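Local coordinates for protein clan CA, family C40, NlpC/P60 superfamily cysteine peptidase (PDB 6BIO) that probably hydrolyses bacterial peptidoglycan as a cysteine peptidase of the NlpC/P60 (C40) family, at residues A[163-168]-A[178-183]; A[247-252]-A[256-261]. One frame throughout, in Å; residues are numbered along the deposited sequence.

In the fold
Both contacts belong to the papain-like fold of the NlpC/P60 family, with centres about 8 Å apart. Contact 1 comes first. It joins the loop after helix 154-163 to strand 179-180 and the start of helix 182-191. Contact 2 follows as the hairpin of strands 246-251 and 256-261, the latter an outermost strand of the antiparallel sheet. The two touch directly: probable hydrogen bonds run from Gly-167 N to Val-257 O and from Val-257 N to Cys-168 O, both 2.9 Å. Cys-182 CB also packs on Ala-250 O at 3.4 Å. Cys-182, probably the catalytic cysteine of this family, thus sits at a helix start against the sheet.

Contact 1 (A[163-168]-A[178-183])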
loop_
_atom_site.group_PDB
_atom_site.type_symbol
_atom_site.label_atom_id
_atom_site.label_comp_id
_atom_site.label_asym_id
_atom_site.label_seq_id
_atom_site.Cartn_x
_atom_site.Cartn_y
_atom_site.Cartn_z
ATOM N N LYS A 163 10.141 5.064 -9.116
ATOM C CA LYS A 163 10.674 5.383 -10.440
ATOM C C LYS A 163 9.575 5.799 -11.395
ATOM O O LYS A 163 9.813 6.638 -12.249
ATOM C CB LYS A 163 11.465 4.209 -11.017
ATOM C CG LYS A 163 12.762 3.948 -10.282
ATOM C CD LYS A 163 13.445 2.678 -10.779
ATOM C CE LYS A 163 14.601 2.322 -9.876
ATOM N NZ LYS A 163 15.410 1.167 -10.433
ATOM N N THR A 164 8.373 5.224 -11.265
ATOM C CA THR A 164 7.275 5.574 -12.168
ATOM C C THR A 164 6.843 7.020 -11.993
ATOM O O THR A 164 6.060 7.525 -12.821
ATOM C CB THR A 164 6.033 4.678 -11.983
ATOM O OG1 THR A 164 5.321 5.009 -10.791
ATOM C CG2 THR A 164 6.386 3.191 -12.026
ATOM N N LYS A 165 7.307 7.689 -10.922
ATOM C CA LYS A 165 6.938 9.072 -10.669
ATOM C C LYS A 165 8.075 10.051 -10.924
ATOM O O LYS A 165 7.922 11.263 -10.648
ATOM C CB LYS A 165 6.387 9.249 -9.254
ATOM C CG LYS A 165 5.118 8.389 -9.021
ATOM C CD LYS A 165 3.986 8.757 -9.953
ATOM C CE LYS A 165 2.769 7.915 -9.654
ATOM N NZ LYS A 165 1.550 8.382 -10.352
ATOM N N LEU A 166 9.199 9.571 -11.442
ATOM C CA LEU A 166 10.247 10.494 -11.857
ATOM C C LEU A 166 9.667 11.590 -12.750
ATOM O O LEU A 166 8.878 11.320 -13.677
ATOM C CB LEU A 166 11.352 9.745 -12.603
ATOM C CG LEU A 166 12.242 8.930 -11.651
ATOM C CD1 LEU A 166 13.027 7.883 -12.423
ATOM C CD2 LEU A 166 13.183 9.827 -10.811
ATOM N N GLY A 167 10.065 12.840 -12.466
ATOM C CA GLY A 167 9.623 13.980 -13.231
ATOM C C GLY A 167 8.362 14.629 -12.729
ATOM O O GLY A 167 8.012 15.709 -13.211
ATOM N N CYS A 168 7.631 13.994 -11.813
ATOM C CA CYS A 168 6.451 14.631 -11.250
ATOM C C CYS A 168 6.870 15.861 -10.441
ATOM O O CYS A 168 7.922 15.875 -9.787
ATOM C CB CYS A 168 5.707 13.646 -10.326
ATOM S SG CYS A 168 4.876 12.307 -11.133
ATOM N N ASP A 178 -0.240 13.076 -9.618
ATOM C CA ASP A 178 0.624 13.874 -10.475
ATOM C C ASP A 178 1.649 14.698 -9.731
ATOM O O ASP A 178 2.679 15.032 -10.326
ATOM C CB ASP A 178 -0.177 14.871 -11.291
ATOM C CG ASP A 178 -1.001 14.184 -12.313
ATOM O OD1 ASP A 178 -0.426 13.445 -13.159
ATOM O OD2 ASP A 178 -2.203 14.366 -12.252
ATOM N N THR A 179 1.397 15.057 -8.469
ATOM C CA THR A 179 2.327 15.896 -7.728
ATOM C C THR A 179 2.544 15.305 -6.342
ATOM O O THR A 179 1.690 14.568 -5.823
ATOM C CB THR A 179 1.840 17.348 -7.622
ATOM O OG1 THR A 179 0.627 17.412 -6.854
ATOM C CG2 THR A 179 1.653 17.979 -8.998
ATOM N N TYR A 180 3.708 15.602 -5.753
ATOM C CA TYR A 180 4.143 14.937 -4.535
ATOM C C TYR A 180 5.008 15.866 -3.715
ATOM O O TYR A 180 5.740 16.689 -4.258
ATOM C CB TYR A 180 5.023 13.717 -4.852
ATOM C CG TYR A 180 4.234 12.548 -5.397
ATOM C CD1 TYR A 180 3.635 11.664 -4.550
ATOM C CD2 TYR A 180 4.046 12.379 -6.766
ATOM C CE1 TYR A 180 2.896 10.621 -5.018
ATOM C CE2 TYR A 180 3.283 11.361 -7.270
ATOM C CZ TYR A 180 2.702 10.473 -6.383
ATOM O OH TYR A 180 1.906 9.449 -6.849
ATOM N N ASP A 181 4.973 15.665 -2.385
ATOM C CA ASP A 181 6.088 16.102 -1.558
ATOM C C ASP A 181 6.883 14.875 -1.135
ATOM O O ASP A 181 6.610 13.750 -1.545
ATOM C CB ASP A 181 5.653 17.006 -0.397
ATOM C CG ASP A 181 4.841 16.319 0.668
ATOM O OD1 ASP A 181 4.842 15.096 0.744
ATOM O OD2 ASP A 181 4.183 17.064 1.437
ATOM N N CYS A 182 7.945 15.098 -0.360
ATOM C CA CYS A 182 8.918 14.023 -0.162
ATOM C C CYS A 182 8.295 12.831 0.555
ATOM O O CYS A 182 8.492 11.675 0.147
ATOM C CB CYS A 182 10.142 14.542 0.594
ATOM S SG CYS A 182 9.911 15.188 2.272
ATOM N N SER A 183 7.555 13.103 1.623
ATOM C CA SER A 183 6.947 12.041 2.427
ATOM C C SER A 183 5.671 11.494 1.786
ATOM O O SER A 183 5.361 10.317 1.951
ATOM C CB SER A 183 6.690 12.611 3.836
ATOM O OG SER A 183 6.005 13.837 3.644
#
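The Tyr-180 ring meets Cys-168 at its edge. Cys-168 CB lies near the ring plane, 4.1 Å from Tyr-180 CD2. Cys-168 SG is 5.5 Å from the Tyr-180 ring centroid and 80° off the ring normal, so this is a sulfur-aromatic contact made at the rim. The Lys-165 side chain crosses that of Tyr-180 at about a right angle, and its CD sits oblique to the ring. The lysine is bent at chi2 (-61°) and extended beyond it. This shape carries CG past Tyr-180 CE2 and places CE 3.3 Å from Tyr-180 OH. The ammonium goes further and bonds to Pro-177 O. Tyr-180 OH is buried here with no partner in the model; methylenes of Lys-165 pack against it and give it no hydrogen bond. The Trp-188 ring, from helix 182-191, meets the Tyr-180 ring edge to face.

Two overlapping beta turns shape the loop that leaves helix 154-163. The first, type I, runs from Lys-163 to Leu-166. The second, type II, runs from Lys-165 to Cys-168 and is closed by Cys-168 N to Lys-165 O at 3.0 Å. Gly-167 takes the positive phi (90°) of that turn. The chain then enters strand 169-170, which pairs in parallel with strand 179-180.

Cys-168 CB packs against the backbone as well, 3.3 Å from Asp-178 O, with SG at 3.6 Å from that same oxygen. The Asp-178 carboxylate stays apart: its OD1 is 6.1 Å from Lys-165 NZ, where any attraction would probably be weak. Asp-181, the N-cap of helix 182-191, follows Tyr-180 and is salt-bridged to Arg-199; the next residue is Cys-182, probably the catalytic cysteine.

Contact 2 (A[247-252]-A[256-261]); sequences FIHAST and VVKYQD
Phe-247 and Gln-260 lie side by side and point the same way. Gln-260 CB sits over one face of the Phe-247 ring, 3.8 Å from its centroid and 15° off the normal, a CH-pi contact. The next residue on that face of the sheet is His-249. Its ring is held between Phe-247 CE1 over one face and Ser-251 CB over the opposite face. With chi1 at 63°, the His-249 ring stands between its own backbone N and carbonyl carbon, which brings its edge to Lys-258 O, 3.5 Å from CD2. Lys-258 runs alongside, extended beyond CG, until its CE reaches Ser-251 CB at 3.8 Å.

These pairs belong to a beta hairpin. Hydrogen-bonded pairs Phe-247/Gln-260, His-249/Lys-258 and Ser-251/Val-256 alternate with non-hydrogen-bonded Ile-248/Tyr-259 and Ala-250/Val-257. His-249 ND1 bonds to His-237, whose side chain is touched by Cys-182. This fits the Cys-His-His triad of the NlpC/P60 family, with His-249 probably orienting His-237. His-249 NE2 is buried without a polar partner in the model; Gln-260 CB lies 3.7 Å from it.

On the other face, Ile-248, Ala-250, Val-257 and Tyr-259 make mainly apolar contacts. Ile-248 crosses the Tyr-259 ring at a slant, with CD1 over one face, 4.1 Å from the centroid. Its other branch, CG2, meets Val-257 CG1 at 3.7 Å. Val-257 CG2 turns to Ala-250 CB, 3.9 Å away. Leu-166 and helix 154-163 pack on this side against Ile-248 and Tyr-259.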
loop_
_atom_site.group_PDB
_atom_site.type_symbol
_atom_site.label_atom_id
_atom_site.label_comp_id
_atom_site.label_asym_id
_atom_site.label_seq_id
_atom_site.Cartn_x
_atom_site.Cartn_y
_atom_site.Cartn_z
ATOM N N PHE A 247 19.168 7.334 -4.200
ATOM C CA PHE A 247 17.788 7.343 -3.751
ATOM C C PHE A 247 16.967 8.249 -4.643
ATOM O O PHE A 247 17.492 9.050 -5.404
ATOM C CB PHE A 247 17.655 7.715 -2.275
ATOM C CG PHE A 247 18.056 9.159 -1.879
ATOM C CD1 PHE A 247 17.091 10.166 -1.862
ATOM C CD2 PHE A 247 19.308 9.451 -1.318
ATOM C CE1 PHE A 247 17.397 11.448 -1.406
ATOM C CE2 PHE A 247 19.603 10.706 -0.867
ATOM C CZ PHE A 247 18.643 11.717 -0.918
ATOM N N ILE A 248 15.657 8.049 -4.589
ATOM C CA ILE A 248 14.707 8.922 -5.268
ATOM C C ILE A 248 13.910 9.704 -4.227
ATOM O O ILE A 248 13.532 9.175 -3.173
ATOM C CB ILE A 248 13.797 8.118 -6.210
ATOM C CG1 ILE A 248 14.591 7.699 -7.448
ATOM C CG2 ILE A 248 12.555 8.949 -6.597
ATOM C CD1 ILE A 248 13.865 6.760 -8.392
ATOM N N HIS A 249 13.700 10.986 -4.491
ATOM C CA HIS A 249 12.935 11.835 -3.593
ATOM C C HIS A 249 12.222 12.941 -4.361
ATOM O O HIS A 249 12.581 13.278 -5.495
ATOM C CB HIS A 249 13.812 12.466 -2.494
ATOM C CG HIS A 249 14.894 13.404 -2.966
ATOM N ND1 HIS A 249 15.430 14.348 -2.118
ATOM C CD2 HIS A 249 15.605 13.494 -4.117
ATOM C CE1 HIS A 249 16.382 15.028 -2.744
ATOM N NE2 HIS A 249 16.519 14.521 -3.958
ATOM N N ALA A 250 11.180 13.482 -3.738
ATOM C CA ALA A 250 10.579 14.716 -4.204
ATOM C C ALA A 250 11.307 15.846 -3.499
ATOM O O ALA A 250 11.324 15.887 -2.257
ATOM C CB ALA A 250 9.089 14.753 -3.891
ATOM N N SER A 251 11.899 16.737 -4.272
ATOM C CA SER A 251 12.758 17.759 -3.711
ATOM C C SER A 251 12.355 19.137 -4.188
ATOM O O SER A 251 11.984 19.312 -5.343
ATOM C CB SER A 251 14.173 17.519 -4.186
ATOM O OG SER A 251 15.070 18.493 -3.690
ATOM N N THR A 252 12.481 20.128 -3.306
ATOM C CA THR A 252 12.283 21.503 -3.742
ATOM C C THR A 252 13.437 21.990 -4.594
ATOM O O THR A 252 13.263 22.964 -5.331
ATOM C CB THR A 252 12.078 22.445 -2.555
ATOM O OG1 THR A 252 13.173 22.324 -1.641
ATOM C CG2 THR A 252 10.779 22.171 -1.893
ATOM N N VAL A 256 10.906 18.685 -8.084
ATOM C CA VAL A 256 10.645 17.508 -8.907
ATOM C C VAL A 256 11.038 16.252 -8.145
ATOM O O VAL A 256 11.892 16.287 -7.235
ATOM C CB VAL A 256 11.395 17.679 -10.256
ATOM C CG1 VAL A 256 12.874 17.549 -9.999
ATOM C CG2 VAL A 256 10.859 16.735 -11.302
ATOM N N VAL A 257 10.448 15.137 -8.568
ATOM C CA VAL A 257 10.845 13.806 -8.149
ATOM C C VAL A 257 12.023 13.396 -9.014
ATOM O O VAL A 257 11.922 13.387 -10.243
ATOM C CB VAL A 257 9.680 12.825 -8.306
ATOM C CG1 VAL A 257 10.154 11.366 -7.986
ATOM C CG2 VAL A 257 8.514 13.265 -7.441
ATOM N N LYS A 258 13.137 13.072 -8.372
ATOM C CA LYS A 258 14.401 12.836 -9.045
ATOM C C LYS A 258 15.314 11.922 -8.245
ATOM O O LYS A 258 15.122 11.688 -7.037
ATOM C CB LYS A 258 15.143 14.146 -9.299
ATOM C CG LYS A 258 15.515 14.908 -8.046
ATOM C CD LYS A 258 16.285 16.182 -8.401
ATOM C CE LYS A 258 16.378 17.074 -7.284
ATOM N NZ LYS A 258 17.473 18.088 -7.533
ATOM N N TYR A 259 16.321 11.407 -8.951
ATOM C CA TYR A 259 17.417 10.702 -8.314
ATOM C C TYR A 259 18.319 11.654 -7.541
ATOM O O TYR A 259 18.478 12.839 -7.880
ATOM C CB TYR A 259 18.277 10.016 -9.366
ATOM C CG TYR A 259 17.685 8.775 -10.016
ATOM C CD1 TYR A 259 17.825 7.524 -9.433
ATOM C CD2 TYR A 259 17.024 8.850 -11.237
ATOM C CE1 TYR A 259 17.320 6.405 -10.038
ATOM C CE2 TYR A 259 16.503 7.715 -11.838
ATOM C CZ TYR A 259 16.679 6.506 -11.239
ATOM O OH TYR A 259 16.134 5.398 -11.833
ATOM N N GLN A 260 18.982 11.082 -6.541
ATOM C CA GLN A 260 20.010 11.769 -5.764
ATOM C C GLN A 260 21.068 10.766 -5.354
ATOM O O GLN A 260 20.764 9.673 -4.876
ATOM C CB GLN A 260 19.472 12.385 -4.464
ATOM C CG GLN A 260 20.587 12.852 -3.479
ATOM C CD GLN A 260 21.410 14.044 -4.011
ATOM O OE1 GLN A 260 20.826 14.986 -4.554
ATOM N NE2 GLN A 260 22.767 14.021 -3.831
ATOM N N ASP A 261 22.328 11.162 -5.476
ATOM C CA ASP A 261 23.428 10.334 -5.023
ATOM C C ASP A 261 23.478 10.352 -3.507
ATOM O O ASP A 261 23.614 11.422 -2.903
ATOM C CB ASP A 261 24.731 10.885 -5.603
ATOM C CG ASP A 261 25.925 10.031 -5.260
ATOM O OD1 ASP A 261 26.336 10.086 -4.102
ATOM O OD2 ASP A 261 26.454 9.316 -6.155
#